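Local coordinates for protein gastrodianin-4 (Gastrodia elata, PDB 1XD6) that probably binds mannose as a monomeric monocot lectin of the bulb-type family and is classed as an antifungal protein, at residues 74-84 and 95-104. Residues are numbered along the deposited sequence; the frame is centred on the assembly and turned at random.
Sequences SNTNRQDGNYY and IYDNSNNAIW
Tyr84 and Tyr96 pair as antiparallel neighbours where strands 84-87 and 93-96 meet the loops, their main chains joined in both directions: Tyr96 N to Tyr84 O at 3.0 Å and Tyr84 N to Tyr96 O at 3.1 Å. On the face carrying both side chains, Tyr96 CB lies over the Tyr84 ring in a CH-pi contact. The Tyr84 hydroxyl runs on to Asn100 OD1 (3.1 Å), meeting this amide oxygen from above its carbonyl plane.

The tight part lies around the buried Tyr83, whose ring reaches Tyr96, Asp97 and Ile103: CD2 is 3.7 Å from Ile103 CD1, and CE2 rests beside Asp97 CB. Met56 of strand 52-56 touches both Tyr83 and Ile95, tying this packing to a second sheet of the lectin domain. The Tyr83 hydroxyl gives a hydrogen bond to Gln79 O (OH to O 2.8 Å), in the carbonyl plane, bracing the loop 74-84 from within.

Toward solvent the grip is looser: Asn82 and Asn98, both exposed, merely touch, Asn82 N lying 3.5 Å from Asn98 OD1. Exposed Arg78 lays its guanidinium over Ile103 CG2 and sends NH1 to OD2 of buried Asp97 in a 3.1 Å salt bridge. With CG between the backbone N and the carbonyl carbon (chi1 62°), the Asp97 carboxylate suits its turn: OD1 takes Ser99 N and Asn101 N from opposite faces of its plane, the former closing an Asx turn. One carboxylate therefore orders its own hairpin turn while its other oxygen fastens the neighbouring loop, and Arg78 probably stabilises its negative charge.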
# COMPACT_ATOMS: atom_id res chain seq x y z
N SER A 74 2.42 4.95 6.71
CA SER A 74 2.74 6.01 5.76
C SER A 74 2.85 7.37 6.46
O SER A 74 3.43 8.31 5.90
CB SER A 74 1.68 6.07 4.66
OG SER A 74 0.39 6.23 5.24
N ASN A 75 2.27 7.48 7.66
CA ASN A 75 2.31 8.69 8.48
C ASN A 75 1.71 9.90 7.74
O ASN A 75 2.28 10.99 7.75
CB ASN A 75 3.75 9.00 8.96
CG ASN A 75 4.25 8.01 10.01
OD1 ASN A 75 5.46 7.88 10.21
ND2 ASN A 75 3.34 7.33 10.68
N THR A 76 0.58 9.67 7.10
CA THR A 76 -0.15 10.69 6.37
C THR A 76 -1.50 10.74 7.00
O THR A 76 -2.51 10.34 6.41
CB THR A 76 -0.28 10.35 4.87
OG1 THR A 76 -0.77 9.01 4.72
CG2 THR A 76 1.11 10.33 4.22
N ASN A 77 -1.50 11.21 8.24
CA ASN A 77 -2.73 11.29 9.01
C ASN A 77 -3.52 12.56 8.68
O ASN A 77 -2.98 13.66 8.65
CB ASN A 77 -2.44 11.19 10.51
CG ASN A 77 -3.60 10.61 11.30
OD1 ASN A 77 -3.51 10.44 12.51
ND2 ASN A 77 -4.70 10.31 10.62
N ARG A 78 -4.80 12.34 8.38
CA ARG A 78 -5.80 13.38 8.28
C ARG A 78 -6.99 12.78 9.01
O ARG A 78 -6.80 12.01 9.97
CB ARG A 78 -6.13 13.67 6.82
CG ARG A 78 -4.92 14.03 6.01
CD ARG A 78 -5.20 14.22 4.55
NE ARG A 78 -4.39 15.30 3.98
CZ ARG A 78 -4.78 16.09 2.99
NH1 ARG A 78 -5.99 15.92 2.44
NH2 ARG A 78 -3.97 17.05 2.55
N GLN A 79 -8.22 13.08 8.60
CA GLN A 79 -9.37 12.57 9.33
C GLN A 79 -10.17 11.58 8.50
O GLN A 79 -9.86 11.38 7.33
CB GLN A 79 -10.27 13.71 9.82
CG GLN A 79 -9.59 15.06 9.77
CD GLN A 79 -9.14 15.55 11.13
OE1 GLN A 79 -8.22 16.36 11.22
NE2 GLN A 79 -9.80 15.07 12.19
N ASP A 80 -11.17 10.97 9.13
CA ASP A 80 -12.03 9.98 8.47
C ASP A 80 -12.58 10.55 7.17
O ASP A 80 -13.16 11.63 7.15
CB ASP A 80 -13.16 9.52 9.41
CG ASP A 80 -12.64 8.83 10.68
OD1 ASP A 80 -11.64 8.08 10.61
OD2 ASP A 80 -13.18 8.99 11.80
N GLY A 81 -12.37 9.83 6.07
CA GLY A 81 -12.80 10.28 4.76
C GLY A 81 -12.80 9.16 3.75
O GLY A 81 -12.88 7.98 4.13
N ASN A 82 -12.71 9.51 2.48
CA ASN A 82 -12.83 8.53 1.40
C ASN A 82 -11.58 8.38 0.54
O ASN A 82 -11.61 8.55 -0.68
CB ASN A 82 -14.06 8.83 0.55
CG ASN A 82 -15.34 8.60 1.31
OD1 ASN A 82 -15.80 7.46 1.42
ND2 ASN A 82 -15.92 9.66 1.88
N TYR A 83 -10.49 8.02 1.20
CA TYR A 83 -9.20 7.81 0.55
C TYR A 83 -9.16 6.52 -0.22
O TYR A 83 -9.95 5.61 0.02
CB TYR A 83 -8.08 7.80 1.58
CG TYR A 83 -8.16 8.96 2.51
CD1 TYR A 83 -9.00 8.92 3.63
CD2 TYR A 83 -7.42 10.12 2.26
CE1 TYR A 83 -9.08 10.01 4.49
CE2 TYR A 83 -7.50 11.21 3.10
CZ TYR A 83 -8.33 11.15 4.22
OH TYR A 83 -8.41 12.22 5.05
N TYR A 84 -8.23 6.46 -1.15
CA TYR A 84 -7.97 5.21 -1.83
C TYR A 84 -6.52 5.14 -2.27
O TYR A 84 -5.89 6.16 -2.54
CB TYR A 84 -8.92 5.01 -3.01
CG TYR A 84 -8.85 6.06 -4.10
CD1 TYR A 84 -9.53 7.29 -3.96
CD2 TYR A 84 -8.14 5.83 -5.28
CE1 TYR A 84 -9.49 8.25 -4.96
CE2 TYR A 84 -8.10 6.80 -6.28
CZ TYR A 84 -8.77 8.00 -6.12
OH TYR A 84 -8.71 8.96 -7.12
N ILE A 95 -1.79 7.58 -2.63
CA ILE A 95 -3.02 7.68 -1.85
C ILE A 95 -3.68 9.02 -2.18
O ILE A 95 -3.05 10.08 -2.02
CB ILE A 95 -2.75 7.57 -0.30
CG1 ILE A 95 -2.13 6.22 0.09
CG2 ILE A 95 -4.07 7.81 0.50
CD1 ILE A 95 -1.44 6.24 1.49
N TYR A 96 -4.93 8.95 -2.62
CA TYR A 96 -5.73 10.14 -2.92
C TYR A 96 -6.82 10.37 -1.87
O TYR A 96 -7.33 9.41 -1.29
CB TYR A 96 -6.38 10.00 -4.30
CG TYR A 96 -5.43 10.16 -5.47
CD1 TYR A 96 -4.96 11.42 -5.84
CD2 TYR A 96 -5.02 9.06 -6.22
CE1 TYR A 96 -4.10 11.58 -6.92
CE2 TYR A 96 -4.15 9.20 -7.30
CZ TYR A 96 -3.71 10.46 -7.65
OH TYR A 96 -2.86 10.63 -8.69
N ASP A 97 -7.18 11.63 -1.64
CA ASP A 97 -8.29 11.98 -0.75
C ASP A 97 -9.59 12.11 -1.57
O ASP A 97 -9.60 11.83 -2.77
CB ASP A 97 -7.98 13.25 0.06
CG ASP A 97 -7.76 14.50 -0.81
OD1 ASP A 97 -8.23 14.53 -1.96
OD2 ASP A 97 -7.12 15.50 -0.42
N ASN A 98 -10.69 12.49 -0.91
CA ASN A 98 -11.98 12.60 -1.60
C ASN A 98 -11.98 13.58 -2.79
O ASN A 98 -12.81 13.47 -3.69
CB ASN A 98 -13.15 12.91 -0.64
CG ASN A 98 -12.71 13.56 0.65
OD1 ASN A 98 -12.80 12.95 1.73
ND2 ASN A 98 -12.22 14.80 0.57
N SER A 99 -11.03 14.52 -2.77
CA SER A 99 -10.90 15.56 -3.79
C SER A 99 -9.92 15.18 -4.90
O SER A 99 -9.68 15.98 -5.81
CB SER A 99 -10.44 16.87 -3.15
OG SER A 99 -11.49 17.49 -2.43
N ASN A 100 -9.34 13.99 -4.83
CA ASN A 100 -8.39 13.53 -5.82
C ASN A 100 -7.06 14.26 -5.74
O ASN A 100 -6.34 14.39 -6.73
CB ASN A 100 -8.97 13.69 -7.23
CG ASN A 100 -9.57 12.43 -7.75
OD1 ASN A 100 -10.27 11.69 -7.05
ND2 ASN A 100 -9.31 12.16 -9.02
N ASN A 101 -6.74 14.74 -4.55
CA ASN A 101 -5.42 15.24 -4.26
C ASN A 101 -4.58 14.16 -3.61
O ASN A 101 -5.04 13.48 -2.69
CB ASN A 101 -5.51 16.49 -3.37
CG ASN A 101 -6.21 17.63 -4.07
OD1 ASN A 101 -5.81 18.04 -5.17
ND2 ASN A 101 -7.29 18.14 -3.47
N ALA A 102 -3.37 13.98 -4.13
CA ALA A 102 -2.36 13.09 -3.59
C ALA A 102 -1.87 13.54 -2.21
O ALA A 102 -1.35 14.66 -2.05
CB ALA A 102 -1.16 13.02 -4.55
N ILE A 103 -2.00 12.65 -1.22
CA ILE A 103 -1.46 12.89 0.12
C ILE A 103 -0.19 12.08 0.41
O ILE A 103 0.58 12.43 1.31
CB ILE A 103 -2.54 12.65 1.21
CG1 ILE A 103 -2.86 11.16 1.36
CG2 ILE A 103 -3.81 13.49 0.90
CD1 ILE A 103 -3.79 10.82 2.51
N TRP A 104 0.05 11.02 -0.37
CA TRP A 104 1.24 10.19 -0.24
C TRP A 104 1.52 9.55 -1.60
O TRP A 104 0.59 9.19 -2.32
CB TRP A 104 1.03 9.11 0.85
CG TRP A 104 2.25 8.22 1.10
CD1 TRP A 104 3.28 8.46 1.97
CD2 TRP A 104 2.53 6.97 0.47
NE1 TRP A 104 4.19 7.44 1.91
CE2 TRP A 104 3.77 6.51 1.00
CE3 TRP A 104 1.88 6.18 -0.49
CZ2 TRP A 104 4.35 5.30 0.60
CZ3 TRP A 104 2.47 4.98 -0.90
CH2 TRP A 104 3.70 4.55 -0.35